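Local coordinates for protein ribulose bisphosphate carboxylase (Pyrococcus horikoshii, PDB 2D69) that probably catalyses addition of carbon dioxide and water to ribulose 1,5-bisphosphate, giving two molecules of 3-phosphoglycerate in an archaeal AMP degradation pathway, at residues Lys60-Glu63 and Met64-Arg67; Phe123-Tyr127 and Glu128-His132; Gly349-His352 and Pro353-Pro357. All blocks are in the same frame, centred on the assembly; numbering follows the deposited sequence.

How the interactions relate
All three contacts are local and follow one another along the chain. Interactions 1 and 2 lie on one side of the chain's centre, their own centres 24 Å apart and nearest atoms about 12 Å apart. Interaction 1 is a turn that touches two neighbouring subunits; interaction 2 is a short helix start that meets one of these neighbours, the third subunit. Interaction 3 sits on the opposite side, 58 Å from interaction 1 and 38 Å from interaction 2, centre to centre. Of the three, it alone holds predicted substrate-binding residues, and its Gly350 binds a sulfate ion; the others lie away from their own chain's sites, though interaction 1 packs on Pro161 of a neighbouring subunit.

Interaction 1. Residues Lys60-Glu63 and Met64-Arg67; sequences KLPE and MAKR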
loop_
_atom_site.group_PDB
_atom_site.type_symbol
_atom_site.label_atom_id
_atom_site.label_comp_id
_atom_site.label_asym_id
_atom_site.label_seq_id
_atom_site.Cartn_x
_atom_site.Cartn_y
_atom_site.Cartn_z
ATOM N N LYS A 60 2.017 48.941 2.644
ATOM C CA LYS A 60 1.675 48.776 1.237
ATOM C C LYS A 60 0.550 47.762 1.037
ATOM O O LYS A 60 0.617 46.587 1.483
ATOM C CB LYS A 60 2.908 48.402 0.381
ATOM C CG LYS A 60 2.598 48.126 -1.129
ATOM C CD LYS A 60 3.863 47.985 -2.010
ATOM C CE LYS A 60 3.502 48.083 -3.521
ATOM N NZ LYS A 60 4.757 48.159 -4.384
ATOM N N LEU A 61 -0.466 48.201 0.309
ATOM C CA LEU A 61 -1.569 47.345 -0.086
ATOM C C LEU A 61 -1.104 46.252 -1.002
ATOM O O LEU A 61 -0.333 46.502 -1.907
ATOM C CB LEU A 61 -2.635 48.133 -0.857
ATOM C CG LEU A 61 -3.316 49.224 -0.058
ATOM C CD1 LEU A 61 -4.453 49.782 -0.887
ATOM C CD2 LEU A 61 -3.815 48.772 1.349
ATOM N N PRO A 62 -1.605 45.052 -0.788
ATOM C CA PRO A 62 -1.346 43.940 -1.704
ATOM C C PRO A 62 -2.032 44.216 -3.041
ATOM O O PRO A 62 -3.188 44.692 -3.098
ATOM C CB PRO A 62 -1.984 42.742 -1.012
ATOM C CG PRO A 62 -2.855 43.281 0.040
ATOM C CD PRO A 62 -2.468 44.669 0.332
ATOM N N GLU A 63 -1.312 43.909 -4.110
ATOM C CA GLU A 63 -1.699 44.336 -5.444
ATOM C C GLU A 63 -3.101 43.890 -5.818
ATOM O O GLU A 63 -3.834 44.648 -6.455
ATOM C CB GLU A 63 -0.714 43.791 -6.443
ATOM C CG GLU A 63 0.523 44.629 -6.643
ATOM C CD GLU A 63 1.160 44.311 -8.006
ATOM O OE1 GLU A 63 2.319 43.838 -8.024
ATOM O OE2 GLU A 63 0.477 44.485 -9.069
ATOM N N MET A 64 -3.494 42.684 -5.401
ATOM C CA MET A 64 -4.804 42.157 -5.723
ATOM C C MET A 64 -5.949 42.663 -4.857
ATOM O O MET A 64 -7.102 42.329 -5.112
ATOM C CB MET A 64 -4.764 40.602 -5.706
ATOM C CG MET A 64 -3.816 40.015 -6.731
ATOM S SD MET A 64 -4.317 40.431 -8.403
ATOM C CE MET A 64 -5.801 39.455 -8.587
ATOM N N ALA A 65 -5.662 43.480 -3.855
ATOM C CA ALA A 65 -6.702 44.001 -2.957
ATOM C C ALA A 65 -7.768 44.823 -3.706
ATOM O O ALA A 65 -8.962 44.603 -3.530
ATOM C CB ALA A 65 -6.084 44.857 -1.825
ATOM N N LYS A 66 -7.326 45.744 -4.544
ATOM C CA LYS A 66 -8.252 46.608 -5.292
ATOM C C LYS A 66 -9.091 45.790 -6.273
ATOM O O LYS A 66 -10.299 46.008 -6.353
ATOM C CB LYS A 66 -7.559 47.826 -5.939
ATOM C CG LYS A 66 -6.349 47.500 -6.888
ATOM C CD LYS A 66 -5.493 48.762 -7.247
ATOM C CE LYS A 66 -3.956 48.478 -7.104
ATOM N NZ LYS A 66 -3.458 48.278 -5.669
ATOM N N ARG A 67 -8.512 44.747 -6.875
ATOM C CA ARG A 67 -9.283 43.828 -7.712
ATOM C C ARG A 67 -10.092 42.787 -6.950
ATOM O O ARG A 67 -10.628 41.887 -7.561
ATOM C CB ARG A 67 -8.382 43.083 -8.709
ATOM C CG ARG A 67 -7.705 43.976 -9.716
ATOM C CD ARG A 67 -6.509 43.315 -10.378
ATOM N NE ARG A 67 -6.944 42.182 -11.180
ATOM C CZ ARG A 67 -6.110 41.338 -11.796
ATOM N NH1 ARG A 67 -4.810 41.489 -11.691
ATOM N NH2 ARG A 67 -6.571 40.359 -12.519
#
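Pro62 and Ala65 make the tight part of this local contact. The amide of Ala65 gives a hydrogen bond to the carbonyl oxygen of Pro62, N to O 2.9 Å and fairly straight at 161°, although the donor stands above the carbonyl plane. Ala65 CB also comes within 3.2 Å of Pro62 O and within 4.0 Å of Pro62 CG, so the methyl of Ala65 packs on CG of the Pro62 ring. That small methyl fits between the Pro62 ring and Pro161 of the second subunit, which packs on it.

The four residues Pro62 to Ala65 form a type I beta turn in the loop between strands 55-57 and 71-78 of the N-terminal domain. Proline fits the first position, which contributes its carbonyl and needs no amide hydrogen. The amide of Glu63 in turn bonds to Glu169 of the second subunit. Pro161 of that subunit lies between the predicted catalytic Lys160 and substrate-binding Lys162, so the turn probably lies near a neighbour's active site, as expected for Rubisco dimers, whose active sites are shared between subunits.

The outer side is looser. Lys66 starts with CG between the backbone N and the carbonyl carbon (chi1 55°), then bends back at its far torsions to bring NZ to 3.7 Å from Glu63 O. The Glu63 carboxylate stays apart from it, with OE2 6.4 Å from Lys66 NZ, and instead forms a salt bridge with Lys336 of the third subunit. Met64 curls its chain so that CE lies 3.7 Å above the centre of the Arg67 guanidinium, while Arg67 NH1 pairs with Glu338 of the third subunit.

Interaction 2. Residues Phe123-Tyr127 and Glu128-His132; sequences FHPPY and EYLRH
Pro125 packs against two side chains of the following helix: its CB lies 3.9 Å from Tyr129 CD2, and its CG 4.2 Å from Leu130 CD1. Here the strand 115-124 passes into helix 127-130, with Pro126 as the N-cap. Two successive prolines stiffen this link, and the Pro126 ring adds its CD against Tyr129 CB. Proline costs little at a cap, whose carbonyl does the work: Pro126 O takes a hydrogen bond from Leu130 N (2.9 Å, 161°) and a weak one from Tyr129 N. One step on, Tyr127 O accepts from Arg131 N.

Tyr127 CG stands anti to the backbone N (chi1 -172°), which brings the CE2 edge of its ring to Arg131 NH1, 3.9 Å away. The Arg131 guanidinium stands steeply to that ring, the two planes 79° apart, and also bonds to the carbonyls of Leu90 and Phe93 of the third subunit. A leucine in place of Arg131 would probably leave Glu128 without its ion-pair mate and those two carbonyls without a donor. At the polar edge, Arg131 NH1 reaches the syn side of Glu128 OE1 over 2.9 Å.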
loop_
_atom_site.group_PDB
_atom_site.type_symbol
_atom_site.label_atom_id
_atom_site.label_comp_id
_atom_site.label_asym_id
_atom_site.label_seq_id
_atom_site.Cartn_x
_atom_site.Cartn_y
_atom_site.Cartn_z
ATOM N N PHE A 123 -27.990 33.729 -4.545
ATOM C CA PHE A 123 -26.727 34.054 -5.153
ATOM C C PHE A 123 -26.760 33.496 -6.604
ATOM O O PHE A 123 -27.567 32.585 -6.955
ATOM C CB PHE A 123 -25.550 33.561 -4.295
ATOM C CG PHE A 123 -25.440 32.048 -4.229
ATOM C CD1 PHE A 123 -24.536 31.394 -5.001
ATOM C CD2 PHE A 123 -26.242 31.314 -3.365
ATOM C CE1 PHE A 123 -24.411 29.990 -4.925
ATOM C CE2 PHE A 123 -26.138 29.878 -3.318
ATOM C CZ PHE A 123 -25.236 29.257 -4.086
ATOM N N HIS A 124 -25.970 34.112 -7.463
ATOM C CA HIS A 124 -25.939 33.757 -8.875
ATOM C C HIS A 124 -24.460 33.541 -9.250
ATOM O O HIS A 124 -23.706 34.496 -9.421
ATOM C CB HIS A 124 -26.632 34.865 -9.721
ATOM C CG HIS A 124 -27.992 35.264 -9.186
ATOM N ND1 HIS A 124 -28.865 34.364 -8.620
ATOM C CD2 HIS A 124 -28.597 36.465 -9.071
ATOM C CE1 HIS A 124 -29.943 34.985 -8.183
ATOM N NE2 HIS A 124 -29.808 36.261 -8.443
ATOM N N PRO A 125 -24.023 32.297 -9.359
ATOM C CA PRO A 125 -22.637 32.050 -9.781
ATOM C C PRO A 125 -22.422 32.202 -11.273
ATOM O O PRO A 125 -23.165 31.637 -12.038
ATOM C CB PRO A 125 -22.371 30.628 -9.292
ATOM C CG PRO A 125 -23.810 29.947 -9.344
ATOM C CD PRO A 125 -24.727 31.073 -8.978
ATOM N N PRO A 126 -21.380 32.924 -11.693
ATOM C CA PRO A 126 -21.055 33.009 -13.124
ATOM C C PRO A 126 -20.564 31.677 -13.656
ATOM O O PRO A 126 -20.266 30.748 -12.875
ATOM C CB PRO A 126 -19.972 34.075 -13.183
ATOM C CG PRO A 126 -19.332 34.037 -11.756
ATOM C CD PRO A 126 -20.449 33.702 -10.858
ATOM N N TYR A 127 -20.502 31.561 -14.971
ATOM C CA TYR A 127 -20.159 30.269 -15.615
ATOM C C TYR A 127 -18.807 29.752 -15.101
ATOM O O TYR A 127 -18.650 28.566 -14.841
ATOM C CB TYR A 127 -20.173 30.397 -17.144
ATOM C CG TYR A 127 -20.018 29.045 -17.832
ATOM C CD1 TYR A 127 -21.116 28.216 -18.060
ATOM C CD2 TYR A 127 -18.785 28.586 -18.208
ATOM C CE1 TYR A 127 -20.957 26.986 -18.657
ATOM C CE2 TYR A 127 -18.624 27.324 -18.756
ATOM C CZ TYR A 127 -19.717 26.552 -19.003
ATOM O OH TYR A 127 -19.527 25.336 -19.601
ATOM N N GLU A 128 -17.843 30.646 -14.914
ATOM C CA GLU A 128 -16.504 30.256 -14.583
ATOM C C GLU A 128 -16.392 29.851 -13.117
ATOM O O GLU A 128 -15.418 29.216 -12.761
ATOM C CB GLU A 128 -15.464 31.345 -14.946
ATOM C CG GLU A 128 -15.156 31.453 -16.451
ATOM C CD GLU A 128 -14.566 30.178 -17.068
ATOM O OE1 GLU A 128 -15.128 29.736 -18.105
ATOM O OE2 GLU A 128 -13.541 29.649 -16.553
ATOM N N TYR A 129 -17.373 30.226 -12.289
ATOM C CA TYR A 129 -17.501 29.646 -10.936
ATOM C C TYR A 129 -18.199 28.268 -10.991
ATOM O O TYR A 129 -17.734 27.267 -10.430
ATOM C CB TYR A 129 -18.270 30.610 -10.005
ATOM C CG TYR A 129 -18.075 30.235 -8.568
ATOM C CD1 TYR A 129 -16.993 30.706 -7.840
ATOM C CD2 TYR A 129 -18.926 29.327 -7.962
ATOM C CE1 TYR A 129 -16.785 30.271 -6.541
ATOM C CE2 TYR A 129 -18.746 28.908 -6.657
ATOM C CZ TYR A 129 -17.696 29.355 -5.948
ATOM O OH TYR A 129 -17.546 28.850 -4.672
ATOM N N LEU A 130 -19.303 28.236 -11.698
ATOM C CA LEU A 130 -20.228 27.112 -11.677
ATOM C C LEU A 130 -19.614 25.908 -12.353
ATOM O O LEU A 130 -19.927 24.746 -11.994
ATOM C CB LEU A 130 -21.512 27.519 -12.432
ATOM C CG LEU A 130 -22.678 26.522 -12.402
ATOM C CD1 LEU A 130 -23.023 26.175 -10.999
ATOM C CD2 LEU A 130 -23.927 27.095 -13.129
ATOM N N ARG A 131 -18.731 26.155 -13.319
ATOM C CA ARG A 131 -18.162 25.052 -14.107
ATOM C C ARG A 131 -17.247 24.131 -13.252
ATOM O O ARG A 131 -16.939 23.016 -13.647
ATOM C CB ARG A 131 -17.409 25.574 -15.336
ATOM C CG ARG A 131 -16.059 26.285 -15.004
ATOM C CD ARG A 131 -15.334 26.836 -16.215
ATOM N NE ARG A 131 -14.837 25.752 -17.031
ATOM C CZ ARG A 131 -14.574 25.830 -18.334
ATOM N NH1 ARG A 131 -14.743 26.970 -18.987
ATOM N NH2 ARG A 131 -14.113 24.759 -18.976
ATOM N N HIS A 132 -16.830 24.600 -12.074
ATOM C CA HIS A 132 -16.045 23.781 -11.148
ATOM C C HIS A 132 -16.907 23.010 -10.135
ATOM O O HIS A 132 -16.383 22.557 -9.104
ATOM C CB HIS A 132 -15.013 24.675 -10.450
ATOM C CG HIS A 132 -14.201 25.462 -11.430
ATOM N ND1 HIS A 132 -13.511 24.864 -12.470
ATOM C CD2 HIS A 132 -14.001 26.792 -11.560
ATOM C CE1 HIS A 132 -12.906 25.798 -13.180
ATOM N NE2 HIS A 132 -13.190 26.975 -12.656
#

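Interaction 3. Residues Gly349-His352 and Pro353-Pro357; sequences GGLH and PGLMP. With SO4 (sulfate ion), chain E.
Leu355 N donates to His352 O over 2.9 Å, the one hydrogen bond between the two segments, at 159° and with the donor above the carbonyl plane. The same oxygen has Met356 CE 3.5 Å away, a methyl that also touches Leu351 CB. The imidazole of His352 is brought over Leu355 by a first torsion of 63°, and Leu355 CG lies under one ring face, offset toward the rim, 3.8 Å from the centroid: a CH-pi contact. A branched aliphatic chain offers a broad surface to that flat ring.

This stretch carries the chain from the seventh strand of the catalytic TIM barrel, 344-348, into helix 356-363. Pro353, with no amide hydrogen to place, leads into the helix and packs on helices 382-398 and 410-422. Upstream lie Gly349 and Gly350, predicted substrate binders. At Gly349 a side chain would strike the carbonyl of the residue before; Gly350 has a positive phi, which glycine adopts easily. Gly350 N binds SO4 O2 at 2.7 Å, and Gly373 N and Gln370 NE2 hold the same ion, which probably marks a phosphate site of the substrate. Leu351 CD2 lies 4.3 Å from Leu355 CD1, an apolar contact.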
loop_
_atom_site.group_PDB
_atom_site.type_symbol
_atom_site.label_atom_id
_atom_site.label_comp_id
_atom_site.label_asym_id
_atom_site.label_seq_id
_atom_site.Cartn_x
_atom_site.Cartn_y
_atom_site.Cartn_z
ATOM N N GLY A 349 -44.820 15.866 5.050
ATOM C CA GLY A 349 -45.481 16.613 6.110
ATOM C C GLY A 349 -46.957 16.340 6.100
ATOM O O GLY A 349 -47.706 17.083 5.484
ATOM N N GLY A 350 -47.345 15.212 6.689
ATOM C CA GLY A 350 -48.724 14.834 6.840
ATOM C C GLY A 350 -49.449 14.467 5.565
ATOM O O GLY A 350 -50.666 14.605 5.486
ATOM N N LEU A 351 -48.733 13.928 4.594
ATOM C CA LEU A 351 -49.354 13.513 3.352
ATOM C C LEU A 351 -50.036 12.148 3.502
ATOM O O LEU A 351 -49.608 11.296 4.278
ATOM C CB LEU A 351 -48.331 13.486 2.224
ATOM C CG LEU A 351 -47.606 14.829 2.032
ATOM C CD1 LEU A 351 -46.521 14.700 1.030
ATOM C CD2 LEU A 351 -48.554 15.938 1.614
ATOM N N HIS A 352 -51.123 11.984 2.783
ATOM C CA HIS A 352 -51.838 10.722 2.737
ATOM C C HIS A 352 -52.565 10.668 1.408
ATOM O O HIS A 352 -52.600 11.675 0.700
ATOM C CB HIS A 352 -52.797 10.658 3.929
ATOM C CG HIS A 352 -53.857 11.712 3.916
ATOM N ND1 HIS A 352 -53.772 12.867 4.668
ATOM C CD2 HIS A 352 -55.036 11.784 3.246
ATOM C CE1 HIS A 352 -54.865 13.593 4.476
ATOM N NE2 HIS A 352 -55.643 12.962 3.612
ATOM N N PRO A 353 -53.125 9.518 1.056
ATOM C CA PRO A 353 -53.649 9.293 -0.303
ATOM C C PRO A 353 -54.642 10.329 -0.839
ATOM O O PRO A 353 -54.565 10.666 -2.040
ATOM C CB PRO A 353 -54.300 7.909 -0.187
ATOM C CG PRO A 353 -53.469 7.229 0.879
ATOM C CD PRO A 353 -53.263 8.305 1.892
ATOM N N GLY A 354 -55.557 10.810 0.001
ATOM C CA GLY A 354 -56.527 11.831 -0.382
ATOM C C GLY A 354 -55.911 13.184 -0.774
ATOM O O GLY A 354 -56.554 14.023 -1.379
ATOM N N LEU A 355 -54.648 13.407 -0.456
ATOM C CA LEU A 355 -54.010 14.660 -0.854
ATOM C C LEU A 355 -53.264 14.562 -2.155
ATOM O O LEU A 355 -52.751 15.573 -2.614
ATOM C CB LEU A 355 -53.062 15.124 0.241
ATOM C CG LEU A 355 -53.749 15.395 1.582
ATOM C CD1 LEU A 355 -52.757 16.042 2.540
ATOM C CD2 LEU A 355 -54.973 16.278 1.417
ATOM N N MET A 356 -53.196 13.370 -2.768
ATOM C CA MET A 356 -52.304 13.204 -3.909
ATOM C C MET A 356 -52.775 14.002 -5.126
ATOM O O MET A 356 -51.960 14.598 -5.790
ATOM C CB MET A 356 -52.067 11.732 -4.276
ATOM C CG MET A 356 -51.367 10.905 -3.205
ATOM S SD MET A 356 -49.692 11.426 -2.908
ATOM C CE MET A 356 -49.907 12.465 -1.422
ATOM N N PRO A 357 -54.075 14.014 -5.450
ATOM C CA PRO A 357 -54.550 14.879 -6.559
ATOM C C PRO A 357 -54.130 16.345 -6.423
ATOM O O PRO A 357 -53.559 16.867 -7.357
ATOM C CB PRO A 357 -56.078 14.688 -6.540
ATOM C CG PRO A 357 -56.249 13.268 -6.026
ATOM C CD PRO A 357 -55.163 13.180 -4.901
HETATM S S SO4 E . -45.315 12.274 8.264
HETATM O O1 SO4 E . -45.981 11.500 9.299
HETATM O O2 SO4 E . -45.774 13.642 8.280
HETATM O O3 SO4 E . -43.900 12.258 8.579
HETATM O O4 SO4 E . -45.517 11.650 6.968
#